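Local structure of iota-carrageenase (Alteromonas sp., 1H80) at residues Gly69-Ser74 / Leu99-Val104; Asn106-Phe111 / Gly138-Tyr143. The protein hydrolyses iota-carrageenan, a sulfated galactan of red algal cell walls, cutting beta-1,4 linkages inside the chain with inversion of anomeric configuration. One frame throughout, in Å; residues are numbered along the deposited sequence.

Both contacts join neighbouring coils of the parallel beta-helix, and their centres lie about 9 Å apart. Contact 1 (Gly-69 to Ser-74 with Leu-99 to Val-104) comes first along the chain; contact 2 (Asn-106 to Phe-111 with Gly-138 to Tyr-143) pairs what follows with the next coil. The two meet where strand 97-102 runs beside strand 132-141: Val-102 O lies 2.7 Å from Gly-138 N, probably a hydrogen bond. Ser-74 OG is hydrogen-bonded to Arg-109 N, and Met-72 O to Asn-106 ND2. Bound metals keep some distance: a sodium ion is about 10 Å from the side chain of Leu-99, a calcium ion about 11 Å from that of Ile-70.

Contact 1 of 2, residues Gly69-Ser74 / Leu99-Val104; sequences GIQMKS and LFEVGV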
loop_
_atom_site.group_PDB
_atom_site.type_symbol
_atom_site.label_atom_id
_atom_site.label_comp_id
_atom_site.label_asym_id
_atom_site.label_seq_id
_atom_site.Cartn_x
_atom_site.Cartn_y
_atom_site.Cartn_z
ATOM N N GLY A 69 -18.823 2.196 4.587
ATOM C CA GLY A 69 -18.842 3.591 4.990
ATOM C C GLY A 69 -18.961 3.853 6.477
ATOM O O GLY A 69 -19.589 4.828 6.891
ATOM N N ILE A 70 -18.357 2.989 7.282
ATOM C CA ILE A 70 -18.407 3.146 8.729
ATOM C C ILE A 70 -17.484 4.282 9.153
ATOM O O ILE A 70 -16.347 4.374 8.691
ATOM C CB ILE A 70 -17.959 1.854 9.437
ATOM C CG1 ILE A 70 -18.797 0.670 8.944
ATOM C CG2 ILE A 70 -18.075 2.018 10.945
ATOM C CD1 ILE A 70 -20.276 0.805 9.224
ATOM N N GLN A 71 -17.978 5.148 10.032
ATOM C CA GLN A 71 -17.190 6.273 10.517
ATOM C C GLN A 71 -16.673 5.960 11.911
ATOM O O GLN A 71 -17.435 5.933 12.871
ATOM C CB GLN A 71 -18.044 7.542 10.563
ATOM C CG GLN A 71 -18.688 7.903 9.234
ATOM C CD GLN A 71 -17.672 8.182 8.148
ATOM O OE1 GLN A 71 -16.888 9.128 8.244
ATOM N NE2 GLN A 71 -17.678 7.360 7.105
ATOM N N MET A 72 -15.374 5.721 12.023
ATOM C CA MET A 72 -14.795 5.420 13.322
ATOM C C MET A 72 -14.740 6.682 14.168
ATOM O O MET A 72 -14.753 7.797 13.644
ATOM C CB MET A 72 -13.402 4.823 13.141
ATOM C CG MET A 72 -13.425 3.480 12.418
ATOM S SD MET A 72 -14.436 2.252 13.291
ATOM C CE MET A 72 -14.631 0.980 12.041
ATOM N N LYS A 73 -14.692 6.504 15.483
ATOM C CA LYS A 73 -14.649 7.629 16.400
ATOM C C LYS A 73 -13.654 7.400 17.526
ATOM O O LYS A 73 -13.217 6.274 17.765
ATOM C CB LYS A 73 -16.041 7.887 16.978
ATOM C CG LYS A 73 -17.014 8.477 15.967
ATOM C CD LYS A 73 -18.340 8.842 16.614
ATOM C CE LYS A 73 -19.180 9.707 15.690
ATOM N NZ LYS A 73 -19.352 9.082 14.356
ATOM N N SER A 74 -13.315 8.482 18.215
ATOM C CA SER A 74 -12.354 8.443 19.306
ATOM C C SER A 74 -12.693 7.506 20.451
ATOM O O SER A 74 -13.856 7.327 20.817
ATOM C CB SER A 74 -12.158 9.845 19.881
ATOM O OG SER A 74 -11.662 10.730 18.901
ATOM N N LEU A 99 -14.756 0.212 3.676
ATOM C CA LEU A 99 -15.519 -0.450 4.717
ATOM C C LEU A 99 -15.483 0.470 5.928
ATOM O O LEU A 99 -16.512 0.756 6.543
ATOM C CB LEU A 99 -14.892 -1.795 5.089
ATOM C CG LEU A 99 -15.008 -2.969 4.118
ATOM C CD1 LEU A 99 -14.245 -4.151 4.689
ATOM C CD2 LEU A 99 -16.461 -3.335 3.905
ATOM N N PHE A 100 -14.285 0.963 6.239
ATOM C CA PHE A 100 -14.082 1.816 7.402
ATOM C C PHE A 100 -13.315 3.094 7.101
ATOM O O PHE A 100 -12.304 3.072 6.403
ATOM C CB PHE A 100 -13.301 1.042 8.466
ATOM C CG PHE A 100 -13.778 -0.366 8.663
ATOM C CD1 PHE A 100 -15.053 -0.619 9.148
ATOM C CD2 PHE A 100 -12.951 -1.442 8.352
ATOM C CE1 PHE A 100 -15.505 -1.925 9.322
ATOM C CE2 PHE A 100 -13.391 -2.753 8.523
ATOM C CZ PHE A 100 -14.671 -2.994 9.008
ATOM N N GLU A 101 -13.796 4.204 7.644
ATOM C CA GLU A 101 -13.117 5.479 7.469
ATOM C C GLU A 101 -12.729 5.944 8.864
ATOM O O GLU A 101 -13.536 5.887 9.791
ATOM C CB GLU A 101 -14.035 6.488 6.781
ATOM C CG GLU A 101 -14.448 6.034 5.387
ATOM C CD GLU A 101 -15.125 7.123 4.579
ATOM O OE1 GLU A 101 -16.106 7.714 5.073
ATOM O OE2 GLU A 101 -14.673 7.381 3.444
ATOM N N VAL A 102 -11.485 6.381 9.016
ATOM C CA VAL A 102 -10.995 6.816 10.316
ATOM C C VAL A 102 -10.369 8.197 10.236
ATOM O O VAL A 102 -9.225 8.346 9.809
ATOM C CB VAL A 102 -9.940 5.828 10.860
ATOM C CG1 VAL A 102 -9.682 6.094 12.336
ATOM C CG2 VAL A 102 -10.405 4.398 10.633
ATOM N N GLY A 103 -11.130 9.208 10.639
ATOM C CA GLY A 103 -10.622 10.563 10.621
ATOM C C GLY A 103 -10.783 11.251 9.284
ATOM O O GLY A 103 -10.176 12.291 9.044
ATOM N N VAL A 104 -11.602 10.678 8.411
ATOM C CA VAL A 104 -11.813 11.274 7.099
ATOM C C VAL A 104 -12.742 12.473 7.206
ATOM O O VAL A 104 -12.450 13.542 6.663
ATOM C CB VAL A 104 -12.413 10.255 6.112
ATOM C CG1 VAL A 104 -12.734 10.941 4.789
ATOM C CG2 VAL A 104 -11.431 9.114 5.890
HETATM O O HOH W 1 -14.397 9.543 8.857
HETATM O O HOH W 2 -13.823 8.845 11.435
#
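Two successive coils of the parallel beta-helix meet here, with Ile-70 beside Phe-100 and Gln-71 beside Glu-101 in parallel register. Ile-70 is gripped through both backbone groups: its N donates to Leu-99 O at 3.0 Å, and its O receives Glu-101 N at 2.8 Å. Met-72 N then reaches Glu-101 O at 2.9 Å, on an almost straight line.

Ile-70 and Phe-100 turn into the core and lie side by side, Ile-70 CB meeting the ring edge at Phe-100 CD1. From further along, Met-72 bends at chi2 (-58°), which swings its methyl CE back to within 3.3 Å of Phe-100 CD1, a tight fit; its CG meanwhile rests on Val-102 CG2. Leu-99 CB sits over one ring face of Phe-100. Beyond these residues the core continues through Phe-113 and Phe-135, which meet the Phe-100 ring, and through Ile-46 of helix 39-50, which touches both Ile-70 and Met-72.

On the other face of the sheet, Gln-71 folds so that its NE2 donates both ways, with both acceptors in its amide plane. Gln-71 NE2 meets the anti lone pair of Glu-101 OE1 at 2.6 Å and 175°; the other acceptor is Gly-69 O, met from above its carbonyl plane. The amide and carboxylate planes are 79° apart. Glu-101 OE2 is held by a salt bridge to Arg-98, so each carboxylate oxygen has a partner. Putting an alanine at Gln-71 would probably leave Glu-101 OE1 without its amide mate and let the carboxylate turn more easily about its link to Arg-98. Asn-105 ND2 is also hydrogen-bonded to Gln-71 OE1, and the same oxygen takes a 2.6 Å hydrogen bond from a water that in turn accepts weakly from Val-104 N.

Contact 2 of 2, residues Asn106-Phe111 / Gly138-Tyr143; sequences NIVRNF and GDVRNY
The strands run parallel with Val-108 facing Val-140 and Arg-109 facing Arg-141, bound by Val-108 N to Asp-139 O (2.9 Å), Arg-141 N to Val-108 O and Asn-110 N to Arg-141 O. Arg-109, bent at chi2 (-68°), sends NH1 and NH2 end-on to a single oxygen, Asp-139 OD1, both from one face of the carboxylate, NH1 at 2.9 Å. NH1 also donates to the carbonyl of Val-108, which helps fix the turn of the guanidinium. The guanidinium groups of Arg-109 and Arg-141 stack, centres 4.3 Å apart and planes 8° apart, with Arg-141 CD over the middle of the Arg-109 group, while Ile-107 CG2 lies over the opposite face, toward its rim. The pairing with Asp-139, whose OD2 also bridges to Arg-167, probably offsets the closeness of the two arginines. On the inner face Val-108 CG1 meets Val-140 CG2 at 3.9 Å, and Val-102 lies against both valines. At the corner, Asn-142 ND2 donates to Asn-110 OD1 at 2.8 Å, their amide planes 83° apart, and Asn-110 ND2 is hydrogen-bonded to Asn-75 OD1. Asparagines recurring at one corner of successive coils, hydrogen-bonded amide to amide, recall the asparagine rows of pectate-lyase-like parallel beta-helices.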
loop_
_atom_site.group_PDB
_atom_site.type_symbol
_atom_site.label_atom_id
_atom_site.label_comp_id
_atom_site.label_asym_id
_atom_site.label_seq_id
_atom_site.Cartn_x
_atom_site.Cartn_y
_atom_site.Cartn_z
ATOM N N ASN A 106 -13.980 13.483 10.356
ATOM C CA ASN A 106 -13.961 13.941 11.735
ATOM C C ASN A 106 -12.562 13.776 12.308
ATOM O O ASN A 106 -11.621 13.448 11.586
ATOM C CB ASN A 106 -14.974 13.157 12.570
ATOM C CG ASN A 106 -14.646 11.681 12.642
ATOM O OD1 ASN A 106 -13.763 11.200 11.934
ATOM N ND2 ASN A 106 -15.361 10.953 13.494
ATOM N N ILE A 107 -12.429 14.019 13.604
ATOM C CA ILE A 107 -11.144 13.906 14.272
ATOM C C ILE A 107 -11.200 12.690 15.178
ATOM O O ILE A 107 -12.084 12.587 16.026
ATOM C CB ILE A 107 -10.861 15.166 15.109
ATOM C CG1 ILE A 107 -10.920 16.398 14.201
ATOM C CG2 ILE A 107 -9.509 15.049 15.790
ATOM C CD1 ILE A 107 -10.811 17.720 14.936
ATOM N N VAL A 108 -10.263 11.768 14.993
ATOM C CA VAL A 108 -10.238 10.556 15.802
ATOM C C VAL A 108 -8.941 10.429 16.580
ATOM O O VAL A 108 -7.855 10.610 16.033
ATOM C CB VAL A 108 -10.402 9.303 14.922
ATOM C CG1 VAL A 108 -10.338 8.045 15.784
ATOM C CG2 VAL A 108 -11.722 9.367 14.169
ATOM N N ARG A 109 -9.065 10.116 17.865
ATOM C CA ARG A 109 -7.908 9.945 18.730
ATOM C C ARG A 109 -8.121 8.692 19.569
ATOM O O ARG A 109 -9.226 8.454 20.055
ATOM C CB ARG A 109 -7.753 11.155 19.654
ATOM C CG ARG A 109 -7.524 12.490 18.940
ATOM C CD ARG A 109 -6.168 12.535 18.245
ATOM N NE ARG A 109 -5.903 13.826 17.602
ATOM C CZ ARG A 109 -6.129 14.099 16.319
ATOM N NH1 ARG A 109 -6.633 13.177 15.508
ATOM N NH2 ARG A 109 -5.830 15.301 15.835
ATOM N N ASN A 110 -7.067 7.899 19.726
ATOM C CA ASN A 110 -7.117 6.674 20.529
ATOM C C ASN A 110 -8.109 5.690 19.941
ATOM O O ASN A 110 -9.228 5.531 20.435
ATOM C CB ASN A 110 -7.512 7.003 21.967
ATOM C CG ASN A 110 -6.750 8.182 22.515
ATOM O OD1 ASN A 110 -5.546 8.316 22.295
ATOM N ND2 ASN A 110 -7.448 9.049 23.238
ATOM N N PHE A 111 -7.675 5.003 18.897
ATOM C CA PHE A 111 -8.537 4.063 18.210
ATOM C C PHE A 111 -7.809 2.773 17.876
ATOM O O PHE A 111 -6.633 2.794 17.538
ATOM C CB PHE A 111 -9.030 4.713 16.914
ATOM C CG PHE A 111 -9.689 3.758 15.973
ATOM C CD1 PHE A 111 -10.996 3.351 16.185
ATOM C CD2 PHE A 111 -8.981 3.219 14.903
ATOM C CE1 PHE A 111 -11.595 2.418 15.345
ATOM C CE2 PHE A 111 -9.570 2.283 14.057
ATOM C CZ PHE A 111 -10.877 1.882 14.280
ATOM N N GLY A 138 -7.452 9.289 7.935
ATOM C CA GLY A 138 -7.298 10.720 7.766
ATOM C C GLY A 138 -6.733 11.327 9.037
ATOM O O GLY A 138 -5.607 11.018 9.442
ATOM N N ASP A 139 -7.521 12.186 9.674
ATOM C CA ASP A 139 -7.103 12.848 10.901
ATOM C C ASP A 139 -7.296 11.931 12.105
ATOM O O ASP A 139 -8.258 12.072 12.866
ATOM C CB ASP A 139 -7.905 14.133 11.105
ATOM C CG ASP A 139 -7.309 15.028 12.174
ATOM O OD1 ASP A 139 -6.455 14.557 12.958
ATOM O OD2 ASP A 139 -7.705 16.211 12.237
ATOM N N VAL A 140 -6.373 10.991 12.261
ATOM C CA VAL A 140 -6.415 10.049 13.367
ATOM C C VAL A 140 -5.025 9.927 13.976
ATOM O O VAL A 140 -4.027 9.889 13.261
ATOM C CB VAL A 140 -6.924 8.656 12.893
ATOM C CG1 VAL A 140 -6.073 8.137 11.746
ATOM C CG2 VAL A 140 -6.907 7.671 14.052
ATOM N N ARG A 141 -4.970 9.904 15.305
ATOM C CA ARG A 141 -3.704 9.778 16.020
ATOM C C ARG A 141 -3.860 8.778 17.140
ATOM O O ARG A 141 -4.929 8.680 17.748
ATOM C CB ARG A 141 -3.267 11.113 16.607
ATOM C CG ARG A 141 -3.134 12.200 15.576
ATOM C CD ARG A 141 -2.579 13.466 16.184
ATOM N NE ARG A 141 -2.646 14.549 15.215
ATOM C CZ ARG A 141 -2.241 15.789 15.449
ATOM N NH1 ARG A 141 -1.728 16.116 16.630
ATOM N NH2 ARG A 141 -2.361 16.705 14.500
ATOM N N ASN A 142 -2.771 8.064 17.410
ATOM C CA ASN A 142 -2.693 7.029 18.429
ATOM C C ASN A 142 -3.661 5.918 18.072
ATOM O O ASN A 142 -4.727 5.765 18.674
ATOM C CB ASN A 142 -3.002 7.575 19.821
ATOM C CG ASN A 142 -2.611 6.598 20.899
ATOM O OD1 ASN A 142 -1.558 5.967 20.810
ATOM N ND2 ASN A 142 -3.447 6.456 21.916
ATOM N N TYR A 143 -3.274 5.140 17.074
ATOM C CA TYR A 143 -4.130 4.070 16.612
ATOM C C TYR A 143 -3.387 2.791 16.309
ATOM O O TYR A 143 -2.171 2.777 16.141
ATOM C CB TYR A 143 -4.892 4.517 15.361
ATOM C CG TYR A 143 -4.028 4.783 14.147
ATOM C CD1 TYR A 143 -3.412 6.023 13.954
ATOM C CD2 TYR A 143 -3.873 3.812 13.164
ATOM C CE1 TYR A 143 -2.668 6.286 12.798
ATOM C CE2 TYR A 143 -3.136 4.062 12.011
ATOM C CZ TYR A 143 -2.543 5.298 11.832
ATOM O OH TYR A 143 -1.859 5.540 10.665
HETATM O O HOH W 3 -6.642 17.809 14.121
#